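Local coordinates for uncharacterized protein (PDB 4ECO) that is of unknown function but, as a leucine-rich repeat protein, probably binds other proteins through its curved solenoid, at residues 157-162 / 494-499; 200-205 / 222-227; 293-298 / 319-324. All coordinates share one frame; numbering follows the deposited sequence. Where two conformers were deposited one is given.

Interaction 1 of 3, residues 157-162 / 494-499; sequences DFSDLI and DLRFNK
S159, the N-cap of helix 160-168, meets D494 and R496 where strand 492-494 of the leucine-rich repeat solenoid runs into its following loop. S159 N donates to D494 OD2 at 3.1 Å, meeting the carboxylate on its syn side but 27° out of its plane. D494 OD2 also lies at the edge of the F158 ring, 3.6 Å from CD1, and ring and carboxylate are nearly coplanar. I162 CD1 comes up against D494 CB at 3.7 Å. S159 CB sits over one face of the R496 guanidinium, 3.5 Å from NE. A bend at chi3 (-58°) turns the arginine back to D494 in a salt bridge, where NE reaches the syn lone pair of OD1 at 2.8 Å, in the guanidinium plane. This pairing probably fixes the rotation of the carboxylate and keeps OD2 turned to S159 N. A water accepts from R496 NH1 and donates to D157 O, while D157 OD2 is bonded to N439. D519 of the adjacent strand holds S159 OG, and that hydroxyl also caps the helix, accepting from I162 N at 3.3 Å in a nearly straight bond (168°).

Interaction 2 of 3, residues 200-205 / 222-227; sequences KAVMRL and NICEAW
K200 opens a 3-10 segment, 200-204, that leads from strand 194-198 toward strand 210-214 of the leucine-rich repeat solenoid, and it packs against the loop 222-227 that follows the second of these strands. The two backbones are joined where K200 N donates to A226 O at 3.0 Å. V198 is also backbone-bonded with N222 and C224, so the loop is fastened along the end of strand 194-198 as well as to the turn after it.

The main side-chain contact is a CH-pi one. With CG anti to the backbone N (chi1 -171°) and the rest of the chain extended, K200 runs obliquely across the W227 indole. Its CD stands over the six-membered ring, 3.9 Å from the centroid and only 13° off the normal, and NZ reaches on toward the pyrrole side, 4.0 Å from W227 NE1. E225 O lies 3.7 Å from K200 CD. A201 adds CB at 4.3 Å from W227 CZ3, and A235 and Y238 of helix 233-238 also touch the indole, which thus joins the turn to that helix. With W227 cut back to an alanine, the aliphatic part of K200 would probably lose the face it lies on and be set free to turn, and a gap would open beside A201 and helix 233-238.

Beyond the lysine, C224 takes a left-handed backbone conformation (phi 59°) at the point where its CA lies nearest K200. V202, which also packs on F211, and the selenomethionine M203 approach C224 with different atoms: the methyl CE of M203 lies 4.0 Å from C224 O, whereas V202 CG2 meets C224 SG at 3.7 Å.

Interaction 3 of 3, residues 293-298 / 319-324; sequences DDWQAL and TFPVET
W295, on helix 288-300, lies against F320 and P321, which probably take the Leu-Pro place of the leucine-rich repeat consensus. Its CB starts the contact 3.8 Å from P321 CG. Carrying CG anti to the backbone N (chi1 -177°), the side chain leaves the helix toward the loop, and its CG atom is again covered by P321 CG. At the shared bond of the indole the proline's CD takes over, 3.6 Å from W295 CD2; it sits over the face of the six-membered ring, 3.8 Å from the centroid, a CH-pi contact. The far rim of the indole then passes to F320. W295 CZ3 touches F320 CD1 at 3.5 Å, and CH2 lies over the phenyl face, toward its rim. The rings meet obliquely, their planes at 56°.

Next along the helix, Q296 lies alongside P321, pointing the other way, its CB 3.7 Å from P321 CB. Its tip gives the polar link: V322 N donates to Q296 OE1 at 3.1 Å in a nearly straight bond (166°), and K292 NZ donates to the same oxygen from the helix's own preceding turn. Because V322 is the N-cap residue of helix 323-326, this bond ties Q296 to the chain at the start of that helix.

In the fold, W295 and F320 both rest on L335 of strand 334-336, and F320 and P321 touch L326, so the loop packs helix 288-300 against strand 334-336 and the start of helix 323-326.

In the fold
From the N terminus, the chain first reaches residues 157-162, which lie at the start of helix 160-168, between strands 109-111 and 194-198, yet meet residues 494-499 far along the solenoid. Interaction 1 closes a loop of more than 300 residues, and both other contacts nest inside it. Interaction 2 spans strand 210-214 in a short loop near the N-terminal part; interaction 3 opens after it has closed and ties helix 288-300 to the start of helix 323-326, across strand 309-311. These two are local links in series, their centres about 26 Å apart. Interaction 1, about 56 Å from interaction 2 between centres, ties that helix start to the end of strand 492-494, distant in sequence.

Interaction 1 of 3, residues 157-162 / 494-499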
loop_
_atom_site.group_PDB
_atom_site.type_symbol
_atom_site.label_atom_id
_atom_site.label_comp_id
_atom_site.label_asym_id
_atom_site.label_seq_id
_atom_site.Cartn_x
_atom_site.Cartn_y
_atom_site.Cartn_z
ATOM N N ASP A 157 8.274 9.402 5.399
ATOM C CA ASP A 157 8.685 10.688 4.850
ATOM C C ASP A 157 9.203 11.652 5.903
ATOM O O ASP A 157 9.678 12.740 5.532
ATOM C CB ASP A 157 7.544 11.341 4.077
ATOM C CG ASP A 157 7.346 10.693 2.735
ATOM O OD1 ASP A 157 8.355 10.274 2.128
ATOM O OD2 ASP A 157 6.184 10.638 2.271
ATOM N N PHE A 158 9.149 11.259 7.193
ATOM C CA PHE A 158 9.745 12.049 8.251
ATOM C C PHE A 158 11.246 11.948 8.153
ATOM O O PHE A 158 11.763 10.919 7.719
ATOM C CB PHE A 158 9.275 11.579 9.618
ATOM C CG PHE A 158 7.929 12.092 10.011
ATOM C CD1 PHE A 158 7.658 13.456 9.996
ATOM C CD2 PHE A 158 6.976 11.237 10.540
ATOM C CE1 PHE A 158 6.429 13.944 10.421
ATOM C CE2 PHE A 158 5.747 11.723 10.976
ATOM C CZ PHE A 158 5.475 13.072 10.892
ATOM N N SER A 159 11.954 12.993 8.573
ATOM C CA SER A 159 13.410 13.009 8.537
ATOM C C SER A 159 13.976 11.951 9.473
ATOM O O SER A 159 13.305 11.520 10.423
ATOM C CB SER A 159 13.932 14.386 8.924
ATOM O OG SER A 159 13.687 14.679 10.289
ATOM N N ASP A 160 15.237 11.564 9.232
ATOM C CA ASP A 160 15.910 10.599 10.071
ATOM C C ASP A 160 15.883 11.073 11.501
ATOM O O ASP A 160 15.536 10.269 12.365
ATOM C CB ASP A 160 17.325 10.350 9.563
ATOM C CG ASP A 160 17.326 9.507 8.302
ATOM O OD1 ASP A 160 16.416 8.633 8.155
ATOM O OD2 ASP A 160 18.215 9.717 7.457
ATOM N N LEU A 161 16.086 12.399 11.739
ATOM C CA LEU A 161 16.052 12.980 13.088
ATOM C C LEU A 161 14.713 12.668 13.780
ATOM O O LEU A 161 14.698 12.058 14.862
ATOM C CB LEU A 161 16.302 14.500 13.026
ATOM C CG LEU A 161 16.081 15.321 14.303
ATOM C CD1 LEU A 161 17.037 14.931 15.377
ATOM C CD2 LEU A 161 16.323 16.737 14.052
ATOM N N ILE A 162 13.599 13.007 13.104
ATOM C CA ILE A 162 12.254 12.824 13.634
ATOM C C ILE A 162 11.949 11.324 13.795
ATOM O O ILE A 162 11.481 10.936 14.872
ATOM C CB ILE A 162 11.216 13.591 12.773
ATOM C CG1 ILE A 162 11.355 15.081 13.126
ATOM C CG2 ILE A 162 9.787 13.115 13.051
ATOM C CD1 ILE A 162 10.682 15.942 12.338
ATOM N N ASP A 494 7.634 18.148 11.341
ATOM C CA ASP A 494 8.583 18.207 10.232
ATOM C C ASP A 494 8.251 19.398 9.375
ATOM O O ASP A 494 7.167 19.464 8.788
ATOM C CB ASP A 494 8.578 16.926 9.408
ATOM C CG ASP A 494 9.893 16.632 8.713
ATOM O OD1 ASP A 494 10.661 17.582 8.471
ATOM O OD2 ASP A 494 10.136 15.452 8.376
ATOM N N LEU A 495 9.149 20.389 9.376
ATOM C CA LEU A 495 8.980 21.630 8.625
ATOM C C LEU A 495 10.162 21.888 7.689
ATOM O O LEU A 495 10.338 23.023 7.223
ATOM C CB LEU A 495 8.788 22.815 9.596
ATOM C CG LEU A 495 7.434 22.879 10.301
ATOM C CD1 LEU A 495 7.528 23.659 11.572
ATOM C CD2 LEU A 495 6.339 23.396 9.361
ATOM N N ARG A 496 10.934 20.829 7.360
ATOM C CA ARG A 496 12.062 20.954 6.440
ATOM C C ARG A 496 11.620 21.500 5.093
ATOM O O ARG A 496 10.460 21.321 4.688
ATOM C CB ARG A 496 12.760 19.604 6.203
ATOM C CG ARG A 496 13.540 18.982 7.361
ATOM C CD ARG A 496 13.886 17.552 7.003
ATOM N NE ARG A 496 12.655 16.796 6.728
ATOM C CZ ARG A 496 12.559 15.739 5.931
ATOM N NH1 ARG A 496 13.632 15.257 5.323
ATOM N NH2 ARG A 496 11.393 15.143 5.756
ATOM N N PHE A 497 12.553 22.130 4.379
ATOM C CA PHE A 497 12.343 22.627 3.024
ATOM C C PHE A 497 11.144 23.515 2.924
ATOM O O PHE A 497 10.178 23.202 2.220
ATOM C CB PHE A 497 12.219 21.481 2.003
ATOM C CG PHE A 497 13.457 20.640 1.978
ATOM C CD1 PHE A 497 14.582 21.057 1.280
ATOM C CD2 PHE A 497 13.522 19.456 2.699
ATOM C CE1 PHE A 497 15.747 20.300 1.291
ATOM C CE2 PHE A 497 14.689 18.691 2.713
ATOM C CZ PHE A 497 15.797 19.121 2.013
ATOM N N ASN A 498 11.228 24.638 3.620
ATOM C CA ASN A 498 10.263 25.719 3.570
ATOM C C ASN A 498 11.084 26.998 3.481
ATOM O O ASN A 498 12.283 26.934 3.163
ATOM C CB ASN A 498 9.290 25.676 4.761
ATOM C CG ASN A 498 8.089 24.814 4.522
ATOM O OD1 ASN A 498 7.100 25.252 3.963
ATOM N ND2 ASN A 498 8.134 23.576 4.956
ATOM N N LYS A 499 10.471 28.151 3.727
ATOM C CA LYS A 499 11.190 29.402 3.660
ATOM C C LYS A 499 10.913 30.162 4.951
ATOM O O LYS A 499 10.762 31.386 4.934
ATOM C CB LYS A 499 10.776 30.161 2.384
ATOM C CG LYS A 499 11.361 29.568 1.101
ATOM C CD LYS A 499 10.693 30.116 -0.125
ATOM C CE LYS A 499 11.334 29.612 -1.397
ATOM N NZ LYS A 499 10.641 30.142 -2.614
HETATM O O HOH W 1 12.531 12.933 3.952
#

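Interaction 2 of 3, residues 200-205 / 222-227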
loop_
_atom_site.group_PDB
_atom_site.type_symbol
_atom_site.label_atom_id
_atom_site.label_comp_id
_atom_site.label_asym_id
_atom_site.label_seq_id
_atom_site.Cartn_x
_atom_site.Cartn_y
_atom_site.Cartn_z
ATOM N N LYS A 200 -14.165 -23.749 -20.860
ATOM C CA LYS A 200 -15.497 -23.450 -20.364
ATOM C C LYS A 200 -15.826 -24.329 -19.147
ATOM O O LYS A 200 -16.567 -23.903 -18.261
ATOM C CB LYS A 200 -16.452 -23.785 -21.530
ATOM C CG LYS A 200 -17.904 -23.379 -21.406
ATOM C CD LYS A 200 -18.654 -23.811 -22.653
ATOM C CE LYS A 200 -20.138 -23.553 -22.535
ATOM N NZ LYS A 200 -20.883 -23.897 -23.785
ATOM N N ALA A 201 -15.244 -25.561 -19.121
ATOM C CA ALA A 201 -15.429 -26.665 -18.163
ATOM C C ALA A 201 -15.292 -26.260 -16.697
ATOM O O ALA A 201 -15.829 -26.977 -15.861
ATOM C CB ALA A 201 -14.447 -27.792 -18.454
ATOM N N VAL A 202 -14.628 -25.118 -16.384
ATOM C CA VAL A 202 -14.444 -24.582 -15.029
ATOM C C VAL A 202 -15.859 -24.423 -14.322
ATOM O O VAL A 202 -15.957 -24.626 -13.106
ATOM C CB VAL A 202 -13.619 -23.263 -15.089
ATOM C CG1 VAL A 202 -13.519 -22.579 -13.729
ATOM C CG2 VAL A 202 -12.224 -23.544 -15.624
HETATM N N MSE A 203 -16.947 -24.187 -15.115
HETATM C CA MSE A 203 -18.352 -24.093 -14.652
HETATM C C MSE A 203 -18.853 -25.386 -13.988
HETATM O O MSE A 203 -19.940 -25.393 -13.395
HETATM C CB MSE A 203 -19.294 -23.806 -15.825
HETATM C CG MSE A 203 -19.046 -22.519 -16.582
HETATM SE SE MSE A 203 -20.419 -22.411 -17.965
HETATM C CE MSE A 203 -19.681 -20.982 -19.066
ATOM N N ARG A 204 -18.126 -26.504 -14.192
ATOM C CA ARG A 204 -18.485 -27.781 -13.601
ATOM C C ARG A 204 -17.967 -27.861 -12.164
ATOM O O ARG A 204 -18.563 -28.569 -11.346
ATOM C CB ARG A 204 -17.951 -28.943 -14.443
ATOM C CG ARG A 204 -18.690 -30.256 -14.191
ATOM C CD ARG A 204 -18.420 -31.224 -15.310
ATOM N NE ARG A 204 -19.111 -32.501 -15.151
ATOM C CZ ARG A 204 -18.593 -33.569 -14.553
ATOM N NH1 ARG A 204 -17.368 -33.526 -14.044
ATOM N NH2 ARG A 204 -19.291 -34.693 -14.467
ATOM N N LEU A 205 -16.892 -27.112 -11.844
ATOM C CA LEU A 205 -16.255 -27.103 -10.516
ATOM C C LEU A 205 -17.070 -26.227 -9.564
ATOM O O LEU A 205 -16.642 -25.143 -9.168
ATOM C CB LEU A 205 -14.786 -26.626 -10.617
ATOM C CG LEU A 205 -13.968 -27.151 -11.814
ATOM C CD1 LEU A 205 -12.645 -26.455 -11.918
ATOM C CD2 LEU A 205 -13.815 -28.664 -11.790
ATOM N N ASN A 222 -10.986 -16.067 -24.716
ATOM C CA ASN A 222 -10.503 -17.445 -24.601
ATOM C C ASN A 222 -10.381 -17.872 -23.134
ATOM O O ASN A 222 -9.834 -18.942 -22.847
ATOM C CB ASN A 222 -9.190 -17.613 -25.343
ATOM C CG ASN A 222 -9.380 -17.670 -26.841
ATOM O OD1 ASN A 222 -10.485 -17.912 -27.359
ATOM N ND2 ASN A 222 -8.290 -17.488 -27.571
ATOM N N ILE A 223 -10.964 -17.066 -22.216
ATOM C CA ILE A 223 -10.992 -17.369 -20.784
ATOM C C ILE A 223 -12.383 -17.876 -20.436
ATOM O O ILE A 223 -13.282 -17.070 -20.161
ATOM C CB ILE A 223 -10.572 -16.178 -19.865
ATOM C CG1 ILE A 223 -9.209 -15.581 -20.273
ATOM C CG2 ILE A 223 -10.583 -16.605 -18.390
ATOM C CD1 ILE A 223 -8.873 -14.302 -19.593
ATOM N N CYS A 224 -12.562 -19.213 -20.502
ATOM C CA CYS A 224 -13.751 -19.962 -20.098
ATOM C C CYS A 224 -15.052 -19.540 -20.842
ATOM O O CYS A 224 -16.149 -19.551 -20.256
ATOM C CB CYS A 224 -13.935 -19.865 -18.587
ATOM S SG CYS A 224 -12.502 -20.434 -17.645
ATOM N N GLU A 225 -14.932 -19.280 -22.154
ATOM C CA GLU A 225 -16.080 -18.989 -23.015
ATOM C C GLU A 225 -16.515 -20.236 -23.802
ATOM O O GLU A 225 -17.716 -20.472 -23.994
ATOM C CB GLU A 225 -15.780 -17.855 -23.991
ATOM C CG GLU A 225 -15.842 -16.471 -23.377
ATOM C CD GLU A 225 -16.001 -15.348 -24.379
ATOM O OE1 GLU A 225 -16.352 -15.634 -25.550
ATOM O OE2 GLU A 225 -15.806 -14.174 -23.982
ATOM N N ALA A 226 -15.531 -21.030 -24.249
ATOM C CA ALA A 226 -15.762 -22.179 -25.112
ATOM C C ALA A 226 -15.035 -23.435 -24.652
ATOM O O ALA A 226 -14.152 -23.388 -23.788
ATOM C CB ALA A 226 -15.299 -21.830 -26.524
ATOM N N TRP A 227 -15.413 -24.569 -25.264
ATOM C CA TRP A 227 -14.734 -25.826 -25.019
ATOM C C TRP A 227 -13.349 -25.748 -25.628
ATOM O O TRP A 227 -13.167 -25.080 -26.653
ATOM C CB TRP A 227 -15.517 -27.003 -25.591
ATOM C CG TRP A 227 -16.935 -27.124 -25.122
ATOM C CD1 TRP A 227 -18.063 -27.038 -25.890
ATOM C CD2 TRP A 227 -17.377 -27.422 -23.793
ATOM N NE1 TRP A 227 -19.180 -27.279 -25.126
ATOM C CE2 TRP A 227 -18.789 -27.492 -23.825
ATOM C CE3 TRP A 227 -16.717 -27.638 -22.570
ATOM C CZ2 TRP A 227 -19.551 -27.751 -22.682
ATOM C CZ3 TRP A 227 -17.476 -27.911 -21.443
ATOM C CH2 TRP A 227 -18.877 -27.946 -21.504
#

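Interaction 3 of 3, residues 293-298 / 319-324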
loop_
_atom_site.group_PDB
_atom_site.type_symbol
_atom_site.label_atom_id
_atom_site.label_comp_id
_atom_site.label_asym_id
_atom_site.label_seq_id
_atom_site.Cartn_x
_atom_site.Cartn_y
_atom_site.Cartn_z
ATOM N N ASP A 293 -15.952 0.589 -17.971
ATOM C CA ASP A 293 -17.163 -0.083 -18.433
ATOM C C ASP A 293 -17.291 -1.506 -17.836
ATOM O O ASP A 293 -18.386 -1.863 -17.399
ATOM C CB ASP A 293 -17.187 -0.124 -19.968
ATOM C CG ASP A 293 -17.491 1.230 -20.608
ATOM O OD1 ASP A 293 -18.111 2.094 -19.927
ATOM O OD2 ASP A 293 -17.155 1.412 -21.806
ATOM N N ASP A 294 -16.185 -2.277 -17.765
ATOM C CA ASP A 294 -16.187 -3.625 -17.173
ATOM C C ASP A 294 -16.461 -3.536 -15.662
ATOM O O ASP A 294 -17.267 -4.328 -15.149
ATOM C CB ASP A 294 -14.872 -4.380 -17.447
ATOM C CG ASP A 294 -14.624 -4.767 -18.898
ATOM O OD1 ASP A 294 -15.590 -5.244 -19.571
ATOM O OD2 ASP A 294 -13.453 -4.693 -19.338
ATOM N N TRP A 295 -15.822 -2.551 -14.962
ATOM C CA TRP A 295 -16.053 -2.290 -13.532
ATOM C C TRP A 295 -17.533 -1.920 -13.329
ATOM O O TRP A 295 -18.181 -2.528 -12.461
ATOM C CB TRP A 295 -15.111 -1.188 -13.001
ATOM C CG TRP A 295 -15.197 -0.865 -11.523
ATOM C CD1 TRP A 295 -16.075 -1.371 -10.610
ATOM C CD2 TRP A 295 -14.387 0.097 -10.806
ATOM N NE1 TRP A 295 -15.856 -0.803 -9.368
ATOM C CE2 TRP A 295 -14.833 0.104 -9.462
ATOM C CE3 TRP A 295 -13.329 0.956 -11.172
ATOM C CZ2 TRP A 295 -14.261 0.938 -8.484
ATOM C CZ3 TRP A 295 -12.749 1.759 -10.200
ATOM C CH2 TRP A 295 -13.215 1.748 -8.875
ATOM N N GLN A 296 -18.084 -1.007 -14.188
ATOM C CA GLN A 296 -19.475 -0.565 -14.098
ATOM C C GLN A 296 -20.408 -1.744 -14.199
ATOM O O GLN A 296 -21.330 -1.869 -13.387
ATOM C CB GLN A 296 -19.816 0.485 -15.168
ATOM C CG GLN A 296 -21.108 1.245 -14.849
ATOM C CD GLN A 296 -21.252 2.572 -15.561
ATOM O OE1 GLN A 296 -20.490 3.542 -15.364
ATOM N NE2 GLN A 296 -22.310 2.669 -16.321
ATOM N N ALA A 297 -20.131 -2.627 -15.180
ATOM C CA ALA A 297 -20.892 -3.840 -15.469
ATOM C C ALA A 297 -20.933 -4.757 -14.241
ATOM O O ALA A 297 -21.994 -5.306 -13.930
ATOM C CB ALA A 297 -20.281 -4.561 -16.653
ATOM N N LEU A 298 -19.785 -4.877 -13.522
ATOM C CA LEU A 298 -19.675 -5.673 -12.303
ATOM C C LEU A 298 -20.586 -5.098 -11.204
ATOM O O LEU A 298 -21.363 -5.860 -10.619
ATOM C CB LEU A 298 -18.221 -5.762 -11.826
ATOM C CG LEU A 298 -17.330 -6.748 -12.580
ATOM C CD1 LEU A 298 -15.874 -6.475 -12.323
ATOM C CD2 LEU A 298 -17.673 -8.169 -12.233
ATOM N N THR A 319 -11.204 7.526 -14.948
ATOM C CA THR A 319 -12.249 7.828 -13.959
ATOM C C THR A 319 -12.896 6.505 -13.521
ATOM O O THR A 319 -12.605 5.454 -14.088
ATOM C CB THR A 319 -13.304 8.847 -14.513
ATOM O OG1 THR A 319 -14.092 9.403 -13.444
ATOM C CG2 THR A 319 -14.208 8.249 -15.580
ATOM N N PHE A 320 -13.773 6.584 -12.511
ATOM C CA PHE A 320 -14.558 5.481 -11.962
ATOM C C PHE A 320 -15.879 5.383 -12.667
ATOM O O PHE A 320 -16.323 6.400 -13.213
ATOM C CB PHE A 320 -14.835 5.726 -10.450
ATOM C CG PHE A 320 -13.698 5.643 -9.461
ATOM C CD1 PHE A 320 -12.431 5.229 -9.859
ATOM C CD2 PHE A 320 -13.903 5.944 -8.124
ATOM C CE1 PHE A 320 -11.394 5.128 -8.941
ATOM C CE2 PHE A 320 -12.860 5.848 -7.206
ATOM C CZ PHE A 320 -11.612 5.439 -7.622
ATOM N N PRO A 321 -16.612 4.239 -12.544
ATOM C CA PRO A 321 -17.993 4.191 -13.055
ATOM C C PRO A 321 -18.894 5.250 -12.377
ATOM O O PRO A 321 -18.531 5.802 -11.322
ATOM C CB PRO A 321 -18.439 2.776 -12.673
ATOM C CG PRO A 321 -17.178 2.003 -12.561
ATOM C CD PRO A 321 -16.259 2.956 -11.901
ATOM N N VAL A 322 -20.066 5.519 -12.975
ATOM C CA VAL A 322 -21.086 6.477 -12.510
ATOM C C VAL A 322 -21.451 6.209 -11.021
ATOM O O VAL A 322 -21.488 5.040 -10.603
ATOM C CB VAL A 322 -22.326 6.373 -13.431
ATOM C CG1 VAL A 322 -23.466 7.275 -12.958
ATOM C CG2 VAL A 322 -21.951 6.688 -14.877
ATOM N N GLU A 323 -21.712 7.313 -10.237
ATOM C CA GLU A 323 -22.070 7.273 -8.812
ATOM C C GLU A 323 -23.180 6.249 -8.531
ATOM O O GLU A 323 -23.052 5.482 -7.578
ATOM C CB GLU A 323 -22.513 8.664 -8.303
ATOM C CG GLU A 323 -21.459 9.760 -8.420
ATOM C CD GLU A 323 -21.476 10.850 -7.361
ATOM O OE1 GLU A 323 -22.382 10.843 -6.495
ATOM O OE2 GLU A 323 -20.550 11.691 -7.375
ATOM N N THR A 324 -24.263 6.230 -9.367
ATOM C CA THR A 324 -25.436 5.341 -9.218
ATOM C C THR A 324 -25.049 3.831 -9.305
ATOM O O THR A 324 -25.745 2.979 -8.739
ATOM C CB THR A 324 -26.529 5.678 -10.260
ATOM O OG1 THR A 324 -26.101 5.275 -11.554
ATOM C CG2 THR A 324 -26.906 7.153 -10.279
#